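Long-range contacts in CurF (Lyngbya majuscula, PDB 2Q2X), which probably acts as a crotonase-fold decarboxylase of the enoyl-CoA hydratase/isomerase family, working on an acyl thioester during assembly of the natural product curacin: residues Ile16-Glu21 with Val51-Tyr56; His100-Gly105 with Val122-Phe127. All coordinates share one frame; numbering follows the deposited sequence.

Contact 1 (Ile16-Glu21 with Val51-Tyr56)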
# COMPACT_ATOMS: atom_id res chain seq x y z
N ILE A 16 1.43 7.10 -28.98
CA ILE A 16 2.28 8.29 -29.04
C ILE A 16 3.71 7.82 -28.88
O ILE A 16 4.10 7.29 -27.83
CB ILE A 16 1.90 9.35 -27.98
CG1 ILE A 16 0.56 9.99 -28.33
CG2 ILE A 16 3.01 10.42 -27.84
CD1 ILE A 16 -0.02 10.90 -27.25
N THR A 17 4.50 7.99 -29.93
CA THR A 17 5.87 7.46 -29.95
C THR A 17 6.88 8.60 -29.91
O THR A 17 6.86 9.48 -30.78
CB THR A 17 6.10 6.59 -31.20
OG1 THR A 17 4.97 5.72 -31.40
CG2 THR A 17 7.38 5.77 -31.07
N MSE A 18 7.75 8.58 -28.90
CA MSE A 18 8.80 9.57 -28.70
C MSE A 18 10.09 9.06 -29.34
O MSE A 18 10.63 8.02 -28.95
CB MSE A 18 9.05 9.81 -27.20
CG MSE A 18 7.93 10.55 -26.46
SE MSE A 18 8.31 10.67 -24.54
CE MSE A 18 7.99 8.80 -24.06
N LYS A 19 10.58 9.80 -30.33
CA LYS A 19 11.84 9.45 -30.98
C LYS A 19 12.68 10.70 -31.28
O LYS A 19 12.54 11.34 -32.34
CB LYS A 19 11.59 8.64 -32.26
CG LYS A 19 12.85 8.05 -32.88
CD LYS A 19 12.49 7.23 -34.11
CE LYS A 19 13.72 6.66 -34.77
NZ LYS A 19 13.33 5.64 -35.79
N ASP A 20 13.53 11.06 -30.33
CA ASP A 20 14.51 12.13 -30.53
C ASP A 20 15.86 11.56 -30.17
O ASP A 20 16.27 11.57 -29.01
CB ASP A 20 14.19 13.37 -29.70
CG ASP A 20 15.25 14.47 -29.84
OD1 ASP A 20 16.06 14.41 -30.79
OD2 ASP A 20 15.28 15.39 -28.99
N GLU A 21 16.54 11.04 -31.18
CA GLU A 21 17.76 10.27 -30.96
C GLU A 21 18.95 11.12 -30.50
O GLU A 21 19.82 10.61 -29.79
CB GLU A 21 18.12 9.46 -32.20
CG GLU A 21 17.19 8.27 -32.46
CD GLU A 21 17.87 7.15 -33.23
OE1 GLU A 21 17.30 6.70 -34.25
OE2 GLU A 21 18.97 6.72 -32.82
N VAL A 51 -4.50 5.62 -24.91
CA VAL A 51 -3.18 5.97 -25.46
C VAL A 51 -2.05 5.14 -24.86
O VAL A 51 -2.01 4.87 -23.67
CB VAL A 51 -2.88 7.53 -25.48
CG1 VAL A 51 -3.84 8.32 -24.65
CG2 VAL A 51 -1.42 7.86 -25.15
N ILE A 52 -1.19 4.66 -25.75
CA ILE A 52 0.03 3.99 -25.36
C ILE A 52 1.16 4.96 -25.65
O ILE A 52 1.37 5.36 -26.80
CB ILE A 52 0.24 2.69 -26.17
CG1 ILE A 52 -0.96 1.75 -25.93
CG2 ILE A 52 1.53 1.98 -25.74
CD1 ILE A 52 -1.19 0.75 -27.05
N LEU A 53 1.86 5.35 -24.59
CA LEU A 53 2.99 6.25 -24.69
C LEU A 53 4.26 5.41 -24.64
O LEU A 53 4.43 4.58 -23.74
CB LEU A 53 2.96 7.27 -23.54
CG LEU A 53 4.11 8.29 -23.42
CD1 LEU A 53 4.20 9.18 -24.68
CD2 LEU A 53 3.99 9.14 -22.18
N THR A 54 5.15 5.59 -25.62
CA THR A 54 6.34 4.75 -25.72
C THR A 54 7.51 5.59 -26.28
O THR A 54 7.30 6.66 -26.86
CB THR A 54 6.06 3.46 -26.60
OG1 THR A 54 7.11 2.51 -26.42
CG2 THR A 54 5.92 3.78 -28.07
N GLY A 55 8.72 5.09 -26.10
CA GLY A 55 9.88 5.75 -26.69
C GLY A 55 10.43 5.02 -27.90
O GLY A 55 9.68 4.38 -28.65
N TYR A 56 11.75 5.14 -28.11
CA TYR A 56 12.47 4.44 -29.18
C TYR A 56 13.72 3.75 -28.67
O TYR A 56 14.38 4.22 -27.76
CB TYR A 56 12.86 5.38 -30.33
CG TYR A 56 13.54 4.62 -31.45
CD1 TYR A 56 12.83 3.67 -32.21
CD2 TYR A 56 14.90 4.80 -31.74
CE1 TYR A 56 13.45 2.95 -33.23
CE2 TYR A 56 15.53 4.08 -32.77
CZ TYR A 56 14.79 3.16 -33.51
OH TYR A 56 15.39 2.44 -34.52
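Tyr56 lies along Lys19 at one end of a contact between two parallel strands; at the other end Ile16 packs on Leu53, with Met18 between. Strands 13-18 and 50-54 are joined by helix 29-44 in a beta-alpha-beta unit, and their axes here run only 6° apart. Ile16 grips its neighbour through both backbone groups: its N donates to Ile52 O at 2.8 Å, and its O accepts from Thr54 N. Met18 N then reaches Thr54 O at 2.8 Å in a nearly straight bond, the third between these segments.

On the face shared by Ile16 and Leu53 the contact is oily. The branching of Ile16 lets CG2 meet Leu53 CD1 at 3.6 Å while CD1, on the other branch, reaches Val51 CG2. The same side chain also packs on Cys38 and Phe39 of helix 29-44. Met18, present as selenomethionine, bends at its third torsion (chi3 -72°), which brings CE back to within 3.9 Å of Leu53 CD1; a flexible unbranched chain can make that turn.

Past the strands the partners change character. Tyr56 holds CG anti to its backbone N (chi1 -177°), and its ring runs alongside the fully extended Lys19, both pointing the same way. Lys19 CE lies over the centre of the Tyr56 ring, 3.6 Å from the centroid, as a CH-pi contact, and Lys19 NZ makes a cation-pi contact at 3.8 Å from the same centroid. Glu21 OE1 comes obliquely to Tyr56 CE2 at 3.5 Å.

The chemistry thus divides along the strands: buried aliphatic groups close the inner end, whereas at the exposed edge an aromatic face covers the methylenes of Lys19 and probably steadies its ammonium group.

Contact 2 (His100-Gly105 with Val122-Phe127); sequences HSFGGG and VYATNF
A short parallel beta ladder, whose first strand runs on through Gly103 into helix 104-110, pairs His100-Phe102 with Val122-Ala124 in the small three-stranded sheet beside the main one. Ser101 N donates to Val122 O at 3.1 Å, Ser101 O accepts from Ala124 N, and Gly103 N reaches Ala124 O at 2.9 Å.

His100 extends the ladder with its side chain. Its ND1 accepts the backbone N-H of Val122 at 2.9 Å, with the donor lying close to the ring plane, so the imidazole edge serves as a backbone acceptor would. The ring also meets Tyr59 edge to face. With an alanine in place of His100, the Val122 amide would probably lose this acceptor and Tyr59 its aromatic partner.

Val122 turns CG1 anti to its backbone N (chi1 156°), directing that methyl at Phe102 CE2, 3.5 Å away. Ala124 CB approaches the edge of the same ring at CD2; so small a side chain fits beside the large ring. Further along, the plane of the Asn126 amide is tilted 17° from that of the Phe102 ring, and Asn126 ND2 sits 3.6 Å from Phe102 CB. On the face of Ser101 and Tyr123, Ser101 OG meets the phenol ring at its edge, 3.5 Å from Tyr123 CE1, while Tyr123 OH is held by Met97 O and Ser118 N.

Gly103, the N-cap of the helix, has a positive phi (52°), which suits glycine, and a CB on it would come close to Asn126 CB. Phe127 CZ lies 4.0 Å from Gly104 N. A strand leading through glycines into a helix N-terminus is characteristic of the crotonase fold, where this region commonly supplies one backbone N-H of the oxyanion hole, as is likely here.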
# COMPACT_ATOMS: atom_id res chain seq x y z
N HIS A 100 15.10 2.76 -21.03
CA HIS A 100 15.47 3.41 -19.76
C HIS A 100 14.59 4.63 -19.51
O HIS A 100 14.20 5.30 -20.45
CB HIS A 100 16.93 3.90 -19.80
CG HIS A 100 17.92 2.91 -20.35
ND1 HIS A 100 18.28 1.77 -19.67
CD2 HIS A 100 18.65 2.93 -21.49
CE1 HIS A 100 19.18 1.11 -20.39
NE2 HIS A 100 19.42 1.79 -21.49
N SER A 101 14.32 4.91 -18.24
CA SER A 101 13.59 6.11 -17.83
C SER A 101 14.27 6.76 -16.63
O SER A 101 14.44 6.13 -15.60
CB SER A 101 12.14 5.77 -17.45
OG SER A 101 11.48 5.06 -18.48
N PHE A 102 14.64 8.04 -16.77
CA PHE A 102 15.40 8.74 -15.72
C PHE A 102 14.71 10.03 -15.27
O PHE A 102 14.24 10.79 -16.10
CB PHE A 102 16.79 9.15 -16.23
CG PHE A 102 17.66 7.99 -16.61
CD1 PHE A 102 17.96 7.75 -17.94
CD2 PHE A 102 18.19 7.16 -15.64
CE1 PHE A 102 18.78 6.68 -18.31
CE2 PHE A 102 19.00 6.09 -16.00
CZ PHE A 102 19.29 5.85 -17.33
N GLY A 103 14.70 10.25 -13.95
CA GLY A 103 14.16 11.47 -13.33
C GLY A 103 12.76 11.76 -13.82
O GLY A 103 11.87 10.89 -13.75
N GLY A 104 12.56 12.96 -14.34
CA GLY A 104 11.27 13.33 -14.89
C GLY A 104 10.81 12.36 -15.95
O GLY A 104 9.62 12.30 -16.28
N GLY A 105 11.75 11.61 -16.53
CA GLY A 105 11.39 10.61 -17.54
C GLY A 105 10.70 9.43 -16.91
O GLY A 105 9.78 8.86 -17.49
N VAL A 122 17.08 0.37 -17.47
CA VAL A 122 17.49 0.98 -16.21
C VAL A 122 16.46 2.08 -15.82
O VAL A 122 16.03 2.83 -16.66
CB VAL A 122 18.93 1.54 -16.35
CG1 VAL A 122 19.19 2.64 -15.38
CG2 VAL A 122 19.97 0.42 -16.18
N TYR A 123 16.06 2.12 -14.56
CA TYR A 123 15.02 3.05 -14.10
C TYR A 123 15.52 3.80 -12.87
O TYR A 123 16.08 3.20 -11.97
CB TYR A 123 13.68 2.28 -13.84
CG TYR A 123 13.16 1.64 -15.11
CD1 TYR A 123 12.46 2.40 -16.04
CD2 TYR A 123 13.42 0.30 -15.42
CE1 TYR A 123 12.03 1.85 -17.24
CE2 TYR A 123 12.98 -0.27 -16.61
CZ TYR A 123 12.30 0.50 -17.52
OH TYR A 123 11.87 -0.05 -18.70
N ALA A 124 15.34 5.13 -12.84
CA ALA A 124 15.88 5.91 -11.71
C ALA A 124 15.10 7.21 -11.43
O ALA A 124 14.70 7.88 -12.35
CB ALA A 124 17.36 6.24 -11.97
N THR A 125 14.89 7.53 -10.15
CA THR A 125 14.56 8.91 -9.78
C THR A 125 15.89 9.53 -9.39
O THR A 125 16.32 9.40 -8.23
CB THR A 125 13.53 9.04 -8.61
OG1 THR A 125 13.88 8.17 -7.53
CG2 THR A 125 12.15 8.67 -9.10
N ASN A 126 16.50 10.16 -10.39
CA ASN A 126 17.86 10.71 -10.49
C ASN A 126 18.28 11.81 -9.50
O ASN A 126 19.45 11.94 -9.13
CB ASN A 126 17.97 11.37 -11.87
CG ASN A 126 18.70 10.52 -12.86
OD1 ASN A 126 19.12 9.41 -12.56
ND2 ASN A 126 18.87 11.06 -14.07
N PHE A 127 17.31 12.62 -9.11
CA PHE A 127 17.55 13.84 -8.35
C PHE A 127 18.65 13.76 -7.31
O PHE A 127 19.60 14.54 -7.34
CB PHE A 127 16.23 14.31 -7.74
CG PHE A 127 15.09 14.25 -8.71
CD1 PHE A 127 15.04 15.10 -9.80
CD2 PHE A 127 14.07 13.33 -8.53
CE1 PHE A 127 13.97 15.04 -10.70
CE2 PHE A 127 13.00 13.27 -9.42
CZ PHE A 127 12.95 14.12 -10.50

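Contact 1 and contact 2 belong to different sheets of one crotonase-type domain and follow each other along the chain. Their centres lie 16 Å apart and their nearest atoms about 7 Å, so they do not touch directly. Phe60 spans the interval, packing on Met18 of contact 1 and Ser101 of contact 2, and Gln98 OE1 is hydrogen-bonded to Gly55 N and to Thr54 OG1, which also meets Ala96 O. Contact 2 probably lies nearer the acyl pocket: His100 and Phe102 bond through their backbones to Ser61, whose loop, by analogy with relatives, probably lies near the other oxyanion-hole amide. A glycerol, probably from crystallisation, lies about 4 Å from the Phe127 side chain.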